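Local coordinates for protein galactan 1,3-beta-galactosidase (Phanerochaete chrysosporium, PDB 7BYS) that probably hydrolyses beta-1,3-galactan from the chain end with a family 43 propeller domain, joined to a calcium-containing carbohydrate-binding module, at residues F141-S146 with I191-G196; P212-S217 with Q228-P233; P377-D382 with V395-N400. All blocks are in the same frame, centred on the assembly; numbering follows the deposited sequence.

Interaction 1 of 3, residues F141-S146 with I191-G196; sequences FQDDDS and IVKHNG
F141 and I191 make the tight half of this contact, which shows how neighbouring blades of a family 43 five-bladed beta-propeller meet: greasy in the interior, charged at the border. Methyl CG2 of I191 sits over one face of the F141 ring, 3.7 Å from its centroid and 18° off the ring normal, a CH-pi contact. The same ring leans on the backbone as well, with F141 CD1 3.4 Å from I191 O. From the loops, L221 packs on both side chains, closing in this buried corner. At the edge of the ring, F141 CZ meets K193 CG at 3.6 Å, and there the apolar part ends.

Beyond it the K193 chain bends at its third torsion (88°), and the ammonium group is carried between two carboxylates of the loop that follows strand 138-142. K193 NZ lies 2.9 Å from D143 OD1, which offers its syn lone pair, and 2.9 Å from D144 OD1, on the syn side but 30° out of that carboxylate plane. D143 is held from several directions: the D144 backbone N donates to OD1 at 2.8 Å from above the carboxylate plane, and Y198 OH bonds to OD2. D144 is on the solvent side, where a water donates to its OD2 and accepts only weakly from K193 NZ.

One lysine thus probably offsets the repulsion of two adjacent acids, while its aliphatic stem continues the apolar seam, so the junction passes from hydrophobic packing to a salt-bridge network within a single side chain.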
loop_
_atom_site.group_PDB
_atom_site.type_symbol
_atom_site.label_atom_id
_atom_site.label_comp_id
_atom_site.label_asym_id
_atom_site.label_seq_id
_atom_site.Cartn_x
_atom_site.Cartn_y
_atom_site.Cartn_z
ATOM N N PHE A 141 -8.333 11.509 -11.052
ATOM C CA PHE A 141 -9.453 10.628 -11.349
ATOM C C PHE A 141 -9.999 10.970 -12.729
ATOM O O PHE A 141 -10.272 12.138 -13.023
ATOM C CB PHE A 141 -10.567 10.778 -10.300
ATOM C CG PHE A 141 -11.812 10.029 -10.667
ATOM C CD1 PHE A 141 -11.840 8.641 -10.606
ATOM C CD2 PHE A 141 -12.925 10.700 -11.160
ATOM C CE1 PHE A 141 -12.958 7.933 -10.994
ATOM C CE2 PHE A 141 -14.059 9.992 -11.553
ATOM C CZ PHE A 141 -14.075 8.609 -11.468
ATOM N N GLN A 142 -10.162 9.953 -13.573
ATOM C CA GLN A 142 -10.745 10.115 -14.900
ATOM C C GLN A 142 -12.129 9.475 -14.910
ATOM O O GLN A 142 -12.263 8.263 -14.708
ATOM C CB GLN A 142 -9.849 9.456 -15.944
ATOM C CG GLN A 142 -10.294 9.678 -17.382
ATOM C CD GLN A 142 -9.350 8.991 -18.350
ATOM O OE1 GLN A 142 -9.020 7.821 -18.167
ATOM N NE2 GLN A 142 -8.884 9.722 -19.356
ATOM N N ASP A 143 -13.155 10.288 -15.162
ATOM C CA ASP A 143 -14.521 9.795 -15.206
ATOM C C ASP A 143 -14.777 9.075 -16.526
ATOM O O ASP A 143 -13.993 9.146 -17.477
ATOM C CB ASP A 143 -15.489 10.965 -15.029
ATOM C CG ASP A 143 -16.793 10.567 -14.353
ATOM O OD1 ASP A 143 -17.056 9.359 -14.171
ATOM O OD2 ASP A 143 -17.556 11.502 -14.000
ATOM N N ASP A 144 -15.912 8.372 -16.581
ATOM C CA ASP A 144 -16.296 7.607 -17.762
ATOM C C ASP A 144 -17.464 8.245 -18.504
ATOM O O ASP A 144 -18.214 7.551 -19.202
ATOM C CB ASP A 144 -16.560 6.135 -17.417
ATOM C CG ASP A 144 -17.718 5.945 -16.450
ATOM O OD1 ASP A 144 -18.317 6.939 -15.989
ATOM O OD2 ASP A 144 -18.038 4.772 -16.148
ATOM N N ASP A 145 -17.636 9.552 -18.355
ATOM C CA ASP A 145 -18.525 10.297 -19.229
ATOM C C ASP A 145 -17.919 10.392 -20.627
ATOM O O ASP A 145 -16.809 9.925 -20.890
ATOM C CB ASP A 145 -18.798 11.678 -18.645
ATOM C CG ASP A 145 -17.539 12.520 -18.505
ATOM O OD1 ASP A 145 -16.437 11.966 -18.289
ATOM O OD2 ASP A 145 -17.655 13.758 -18.596
ATOM N N SER A 146 -18.672 11.013 -21.543
ATOM C CA SER A 146 -18.258 11.040 -22.943
ATOM C C SER A 146 -16.945 11.791 -23.128
ATOM O O SER A 146 -16.106 11.395 -23.945
ATOM C CB SER A 146 -19.364 11.648 -23.811
ATOM O OG SER A 146 -19.995 12.731 -23.149
ATOM N N ILE A 191 -10.072 8.007 -5.994
ATOM C CA ILE A 191 -11.499 7.804 -6.237
ATOM C C ILE A 191 -11.697 6.612 -7.159
ATOM O O ILE A 191 -10.986 6.449 -8.157
ATOM C CB ILE A 191 -12.226 9.052 -6.788
ATOM C CG1 ILE A 191 -12.400 10.089 -5.668
ATOM C CG2 ILE A 191 -13.576 8.666 -7.449
ATOM C CD1 ILE A 191 -12.896 11.464 -6.144
ATOM N N VAL A 192 -12.666 5.774 -6.807
ATOM C CA VAL A 192 -13.089 4.678 -7.657
ATOM C C VAL A 192 -14.605 4.734 -7.786
ATOM O O VAL A 192 -15.315 5.038 -6.816
ATOM C CB VAL A 192 -12.584 3.325 -7.106
ATOM C CG1 VAL A 192 -13.191 3.029 -5.750
ATOM C CG2 VAL A 192 -12.865 2.204 -8.100
ATOM N N LYS A 193 -15.103 4.473 -8.991
ATOM C CA LYS A 193 -16.539 4.416 -9.180
ATOM C C LYS A 193 -17.071 3.041 -8.823
ATOM O O LYS A 193 -16.384 2.020 -8.949
ATOM C CB LYS A 193 -16.916 4.720 -10.621
ATOM C CG LYS A 193 -16.689 6.147 -10.984
ATOM C CD LYS A 193 -17.326 6.460 -12.333
ATOM C CE LYS A 193 -18.778 6.874 -12.173
ATOM N NZ LYS A 193 -19.281 7.604 -13.373
ATOM N N HIS A 194 -18.316 3.023 -8.373
ATOM C CA HIS A 194 -19.000 1.777 -8.061
ATOM C C HIS A 194 -20.479 2.023 -8.291
ATOM O O HIS A 194 -21.071 2.859 -7.607
ATOM C CB HIS A 194 -18.741 1.382 -6.610
ATOM C CG HIS A 194 -19.607 0.265 -6.124
ATOM N ND1 HIS A 194 -19.349 -1.056 -6.414
ATOM C CD2 HIS A 194 -20.725 0.273 -5.359
ATOM C CE1 HIS A 194 -20.277 -1.816 -5.856
ATOM N NE2 HIS A 194 -21.123 -1.034 -5.210
ATOM N N ASN A 195 -21.050 1.310 -9.265
ATOM C CA ASN A 195 -22.470 1.413 -9.611
ATOM C C ASN A 195 -22.898 2.866 -9.821
ATOM O O ASN A 195 -23.936 3.312 -9.330
ATOM C CB ASN A 195 -23.347 0.717 -8.566
ATOM C CG ASN A 195 -23.155 -0.785 -8.551
ATOM O OD1 ASN A 195 -22.768 -1.384 -9.555
ATOM N ND2 ASN A 195 -23.431 -1.402 -7.409
ATOM N N GLY A 196 -22.074 3.616 -10.553
ATOM C CA GLY A 196 -22.375 4.990 -10.885
ATOM C C GLY A 196 -22.088 6.004 -9.797
ATOM O O GLY A 196 -22.194 7.212 -10.058
HETATM O O HOH W 1 -20.086 4.660 -14.276
#

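Interaction 2 of 3, residues P212-S217 with Q228-P233; sequences PNKWFS and QQDIAP
Q228 and F216 open a beta-hairpin contact in which each successive residue from Q228 to I231 does a different job. Q228 CB rests 3.5 Å from F216 CE2, side chain alongside ring, while its OE1 is taken by H204. Q229 follows as the hydrogen-bonded partner of W215 in the antiparallel ladder: Q229 N donates to W215 O (3.1 Å) and Q229 O accepts from W215 N (2.8 Å). Its CB also packs 3.5 Å from W215 NE1.

D230 pairs with K214 in the non-hydrogen-bonded position. Their side chains diverge at the root, yet the K214 chain, bent at chi2 (-70°), comes to run beside that of D230, and K214 NZ forms a salt bridge with D230 OD1 at 2.7 Å, from 48° above the carboxylate plane. A methionine in place of K214 would probably leave the D230 carboxylate without its positive mate and less firmly placed beside P212. The D230 carbonyl lies at the W215 ring edge and receives a bond from Q283.

I231 ends the run of contacts. Its N donates to N213 O at 3.2 Å, tilted 26° from the carbonyl plane, and its CG2 meets W215 CD1 at 3.7 Å, also at the ring edge. N213 itself points its OD1 to the backbone N of N243, one residue beyond Q242, a galactose-binding residue.

Backbone bonds of K214 with A202 and F216 with L200 flank strand 214-218 by strand 197-204 as well as by 229-230, while I231 bonds to I284 of strand 283-284 in the adjoining blade and touches T238 of helix 237-240.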
loop_
_atom_site.group_PDB
_atom_site.type_symbol
_atom_site.label_atom_id
_atom_site.label_comp_id
_atom_site.label_asym_id
_atom_site.label_seq_id
_atom_site.Cartn_x
_atom_site.Cartn_y
_atom_site.Cartn_z
ATOM N N PRO A 212 -5.968 5.479 10.523
ATOM C CA PRO A 212 -7.156 4.832 9.949
ATOM C C PRO A 212 -7.646 5.574 8.713
ATOM O O PRO A 212 -8.115 6.714 8.807
ATOM C CB PRO A 212 -8.181 4.906 11.092
ATOM C CG PRO A 212 -7.350 5.035 12.331
ATOM C CD PRO A 212 -6.189 5.885 11.925
ATOM N N ASN A 213 -7.543 4.929 7.553
ATOM C CA ASN A 213 -7.993 5.538 6.310
ATOM C C ASN A 213 -9.517 5.459 6.209
ATOM O O ASN A 213 -10.163 4.593 6.812
ATOM C CB ASN A 213 -7.330 4.858 5.106
ATOM C CG ASN A 213 -5.886 5.311 4.870
ATOM O OD1 ASN A 213 -5.394 5.237 3.744
ATOM N ND2 ASN A 213 -5.194 5.741 5.918
ATOM N N LYS A 214 -10.088 6.381 5.436
ATOM C CA LYS A 214 -11.526 6.619 5.430
ATOM C C LYS A 214 -12.085 6.564 4.013
ATOM O O LYS A 214 -11.380 6.813 3.032
ATOM C CB LYS A 214 -11.880 8.001 6.009
ATOM C CG LYS A 214 -11.250 8.314 7.351
ATOM C CD LYS A 214 -11.853 7.482 8.469
ATOM C CE LYS A 214 -11.248 7.869 9.811
ATOM N NZ LYS A 214 -11.788 7.012 10.909
ATOM N N TRP A 215 -13.386 6.271 3.926
ATOM C CA TRP A 215 -14.131 6.342 2.675
ATOM C C TRP A 215 -15.270 7.351 2.791
ATOM O O TRP A 215 -15.813 7.580 3.883
ATOM C CB TRP A 215 -14.658 4.960 2.231
ATOM C CG TRP A 215 -15.793 4.408 3.030
ATOM C CD1 TRP A 215 -15.717 3.598 4.136
ATOM C CD2 TRP A 215 -17.188 4.593 2.765
ATOM N NE1 TRP A 215 -16.984 3.283 4.575
ATOM C CE2 TRP A 215 -17.902 3.887 3.754
ATOM C CE3 TRP A 215 -17.903 5.305 1.795
ATOM C CZ2 TRP A 215 -19.297 3.863 3.796
ATOM C CZ3 TRP A 215 -19.284 5.278 1.836
ATOM C CH2 TRP A 215 -19.968 4.560 2.832
ATOM N N PHE A 216 -15.617 7.941 1.639
ATOM C CA PHE A 216 -16.700 8.908 1.468
ATOM C C PHE A 216 -17.348 8.584 0.130
ATOM O O PHE A 216 -16.667 8.124 -0.786
ATOM C CB PHE A 216 -16.164 10.349 1.346
ATOM C CG PHE A 216 -15.081 10.709 2.340
ATOM C CD1 PHE A 216 -13.789 10.223 2.201
ATOM C CD2 PHE A 216 -15.345 11.596 3.376
ATOM C CE1 PHE A 216 -12.794 10.580 3.108
ATOM C CE2 PHE A 216 -14.340 11.964 4.284
ATOM C CZ PHE A 216 -13.074 11.450 4.146
ATOM N N SER A 217 -18.650 8.821 -0.010
ATOM C CA SER A 217 -19.283 8.604 -1.307
ATOM C C SER A 217 -20.155 9.795 -1.678
ATOM O O SER A 217 -20.613 10.557 -0.819
ATOM C CB SER A 217 -20.146 7.338 -1.362
ATOM O OG SER A 217 -21.166 7.382 -0.390
ATOM N N GLN A 228 -16.948 10.853 6.718
ATOM C CA GLN A 228 -15.924 9.811 6.745
ATOM C C GLN A 228 -16.367 8.584 7.538
ATOM O O GLN A 228 -16.984 8.688 8.603
ATOM C CB GLN A 228 -14.633 10.365 7.347
ATOM C CG GLN A 228 -14.790 10.911 8.763
ATOM C CD GLN A 228 -13.495 11.460 9.335
ATOM O OE1 GLN A 228 -12.498 11.594 8.636
ATOM N NE2 GLN A 228 -13.515 11.798 10.616
ATOM N N GLN A 229 -16.021 7.410 7.014
ATOM C CA GLN A 229 -16.144 6.154 7.740
ATOM C C GLN A 229 -14.891 5.316 7.496
ATOM O O GLN A 229 -14.204 5.464 6.484
ATOM C CB GLN A 229 -17.391 5.369 7.302
ATOM C CG GLN A 229 -18.734 6.111 7.485
ATOM C CD GLN A 229 -19.138 6.340 8.949
ATOM O OE1 GLN A 229 -18.526 5.827 9.890
ATOM N NE2 GLN A 229 -20.200 7.111 9.139
ATOM N N ASP A 230 -14.599 4.422 8.433
ATOM C CA ASP A 230 -13.402 3.591 8.348
ATOM C C ASP A 230 -13.520 2.529 7.261
ATOM O O ASP A 230 -14.585 1.943 7.050
ATOM C CB ASP A 230 -13.168 2.902 9.694
ATOM C CG ASP A 230 -12.563 3.823 10.725
ATOM O OD1 ASP A 230 -11.454 4.351 10.488
ATOM O OD2 ASP A 230 -13.204 4.034 11.777
ATOM N N ILE A 231 -12.392 2.259 6.583
ATOM C CA ILE A 231 -12.305 1.111 5.681
ATOM C C ILE A 231 -11.720 -0.129 6.351
ATOM O O ILE A 231 -11.753 -1.212 5.749
ATOM C CB ILE A 231 -11.522 1.417 4.382
ATOM C CG1 ILE A 231 -10.052 1.778 4.659
ATOM C CG2 ILE A 231 -12.231 2.504 3.572
ATOM C CD1 ILE A 231 -9.199 1.915 3.368
ATOM N N ALA A 232 -11.196 -0.011 7.568
ATOM C CA ALA A 232 -10.524 -1.102 8.260
ATOM C C ALA A 232 -10.668 -0.866 9.756
ATOM O O ALA A 232 -11.038 0.236 10.179
ATOM C CB ALA A 232 -9.043 -1.176 7.855
ATOM N N PRO A 233 -10.399 -1.879 10.587
ATOM C CA PRO A 233 -10.467 -1.663 12.043
ATOM C C PRO A 233 -9.518 -0.546 12.457
ATOM O O PRO A 233 -8.344 -0.554 12.099
ATOM C CB PRO A 233 -10.027 -3.016 12.622
ATOM C CG PRO A 233 -10.299 -4.001 11.528
ATOM C CD PRO A 233 -10.024 -3.267 10.253
HETATM O O HOH W 2 -9.861 2.719 8.778
#

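Interaction 3 of 3, residues P377-D382 with V395-N400; sequences PSVLVD and VPVKLN
V381 faces V395 and V397 with one methyl for each, a simple example of how valine rotamers fit two sheets together. With CG1 of V381 anti to its amide nitrogen (chi1 -179°), that methyl is directed to V395 CG2, 3.8 Å away, and CG2 turns to V397 CG2, also at 3.8 Å. V397 answers with a different rotamer (chi1 63°): its CG2 is the branch that lies anti to N, and it serves two neighbours, as V379 CG2 approaches it more loosely at 4.2 Å. V395 holds its CG2 between the backbone N and the carbonyl carbon, and uses that methyl twice as well, against V381 and against the carbonyl D382 O (3.6 Å).

No hydrogen bond crosses between the two segments. Their strand axes run 7.9 Å apart at closest, nearly antiparallel at 160°, the face-to-face packing of a beta-sandwich, as expected for a carbohydrate-binding module of this kind.

Each strand finds its backbone partners in its own sheet: 379-383 bonds to 367-373, and 392-402 to 352-360, both being outermost strands. Near the end of strand 379-383, D382 forms a salt bridge with R261, just beyond propeller strand 252-259.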
loop_
_atom_site.group_PDB
_atom_site.type_symbol
_atom_site.label_atom_id
_atom_site.label_comp_id
_atom_site.label_asym_id
_atom_site.label_seq_id
_atom_site.Cartn_x
_atom_site.Cartn_y
_atom_site.Cartn_z
ATOM N N PRO A 377 18.378 -23.530 9.216
ATOM C CA PRO A 377 18.920 -22.183 9.445
ATOM C C PRO A 377 17.795 -21.164 9.575
ATOM O O PRO A 377 16.770 -21.255 8.900
ATOM C CB PRO A 377 19.753 -21.918 8.186
ATOM C CG PRO A 377 20.031 -23.270 7.614
ATOM C CD PRO A 377 18.844 -24.114 7.951
ATOM N N SER A 378 17.995 -20.210 10.475
ATOM C CA SER A 378 16.994 -19.197 10.776
ATOM C C SER A 378 16.933 -18.161 9.667
ATOM O O SER A 378 17.938 -17.853 9.022
ATOM C CB SER A 378 17.396 -18.458 12.051
ATOM O OG SER A 378 17.045 -19.202 13.203
ATOM N N VAL A 379 15.741 -17.600 9.466
ATOM C CA VAL A 379 15.595 -16.349 8.737
ATOM C C VAL A 379 15.018 -15.327 9.704
ATOM O O VAL A 379 14.328 -15.680 10.665
ATOM C CB VAL A 379 14.715 -16.469 7.472
ATOM C CG1 VAL A 379 15.346 -17.420 6.459
ATOM C CG2 VAL A 379 13.325 -16.907 7.838
ATOM N N LEU A 380 15.314 -14.056 9.462
ATOM C CA LEU A 380 14.857 -12.981 10.332
ATOM C C LEU A 380 13.696 -12.253 9.672
ATOM O O LEU A 380 13.808 -11.813 8.522
ATOM C CB LEU A 380 16.005 -12.012 10.605
ATOM C CG LEU A 380 15.782 -11.021 11.744
ATOM C CD1 LEU A 380 15.639 -11.746 13.080
ATOM C CD2 LEU A 380 16.934 -10.053 11.797
ATOM N N VAL A 381 12.578 -12.145 10.386
ATOM C CA VAL A 381 11.364 -11.526 9.859
ATOM C C VAL A 381 11.128 -10.201 10.576
ATOM O O VAL A 381 11.066 -10.158 11.809
ATOM C CB VAL A 381 10.149 -12.458 10.002
ATOM C CG1 VAL A 381 8.915 -11.785 9.431
ATOM C CG2 VAL A 381 10.396 -13.782 9.280
ATOM N N ASP A 382 10.981 -9.125 9.802
ATOM C CA ASP A 382 10.736 -7.805 10.369
ATOM C C ASP A 382 9.324 -7.725 10.930
ATOM O O ASP A 382 8.361 -8.176 10.299
ATOM C CB ASP A 382 10.837 -6.748 9.273
ATOM C CG ASP A 382 12.245 -6.563 8.757
ATOM O OD1 ASP A 382 13.194 -6.648 9.564
ATOM O OD2 ASP A 382 12.387 -6.315 7.537
ATOM N N VAL A 395 2.525 -10.242 9.376
ATOM C CA VAL A 395 3.504 -10.138 8.297
ATOM C C VAL A 395 3.794 -11.529 7.753
ATOM O O VAL A 395 3.742 -12.510 8.509
ATOM C CB VAL A 395 4.806 -9.450 8.746
ATOM C CG1 VAL A 395 4.568 -7.987 9.088
ATOM C CG2 VAL A 395 5.449 -10.198 9.917
ATOM N N PRO A 396 4.135 -11.654 6.478
ATOM C CA PRO A 396 4.280 -12.982 5.870
ATOM C C PRO A 396 5.723 -13.428 5.743
ATOM O O PRO A 396 6.649 -12.612 5.601
ATOM C CB PRO A 396 3.687 -12.771 4.477
ATOM C CG PRO A 396 4.113 -11.365 4.141
ATOM C CD PRO A 396 4.020 -10.596 5.452
ATOM N N VAL A 397 5.909 -14.745 5.771
ATOM C CA VAL A 397 7.196 -15.372 5.484
ATOM C C VAL A 397 6.937 -16.657 4.707
ATOM O O VAL A 397 5.994 -17.396 5.006
ATOM C CB VAL A 397 8.035 -15.593 6.766
ATOM C CG1 VAL A 397 7.348 -16.561 7.724
ATOM C CG2 VAL A 397 9.440 -16.079 6.411
ATOM N N LYS A 398 7.753 -16.899 3.680
ATOM C CA LYS A 398 7.613 -18.079 2.833
ATOM C C LYS A 398 8.529 -19.176 3.366
ATOM O O LYS A 398 9.751 -19.003 3.402
ATOM C CB LYS A 398 7.971 -17.744 1.388
ATOM C CG LYS A 398 7.359 -18.715 0.379
ATOM C CD LYS A 398 7.420 -18.155 -1.042
ATOM C CE LYS A 398 8.850 -17.825 -1.428
ATOM N NZ LYS A 398 8.972 -16.451 -1.997
ATOM N N LEU A 399 7.938 -20.292 3.788
ATOM C CA LEU A 399 8.682 -21.364 4.440
ATOM C C LEU A 399 8.590 -22.654 3.636
ATOM O O LEU A 399 7.519 -23.013 3.137
ATOM C CB LEU A 399 8.145 -21.617 5.853
ATOM C CG LEU A 399 8.219 -20.427 6.817
ATOM C CD1 LEU A 399 7.667 -20.793 8.175
ATOM C CD2 LEU A 399 9.647 -19.912 6.940
ATOM N N ASN A 400 9.714 -23.369 3.550
ATOM C CA ASN A 400 9.754 -24.690 2.930
ATOM C C ASN A 400 9.430 -25.739 3.986
ATOM O O ASN A 400 10.187 -25.910 4.948
ATOM C CB ASN A 400 11.131 -24.957 2.329
ATOM C CG ASN A 400 11.338 -24.239 1.009
ATOM O OD1 ASN A 400 10.399 -24.065 0.231
ATOM N ND2 ASN A 400 12.566 -23.803 0.758
#

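In the fold
All three contacts join beta elements, but at different levels of the architecture. Interaction 2 is pairing within one propeller blade, held by ladder bonds; interaction 1 joins that same blade to the preceding one mainly by side chains, without backbone hydrogen bonds. Both therefore share the sheet containing strands 189-194 and 214-218, although their nearest atoms are about 7 Å apart. Interaction 3 lies in the binding module, about 41 Å from interaction 1 between centres, and packs sheet on sheet by valine methyls with no polar bond across. Interaction 1 is mostly buried, whereas 2 and 3 are only partly so; its salt bridges reach solvent at D144, and that of 2 joins partly exposed residues.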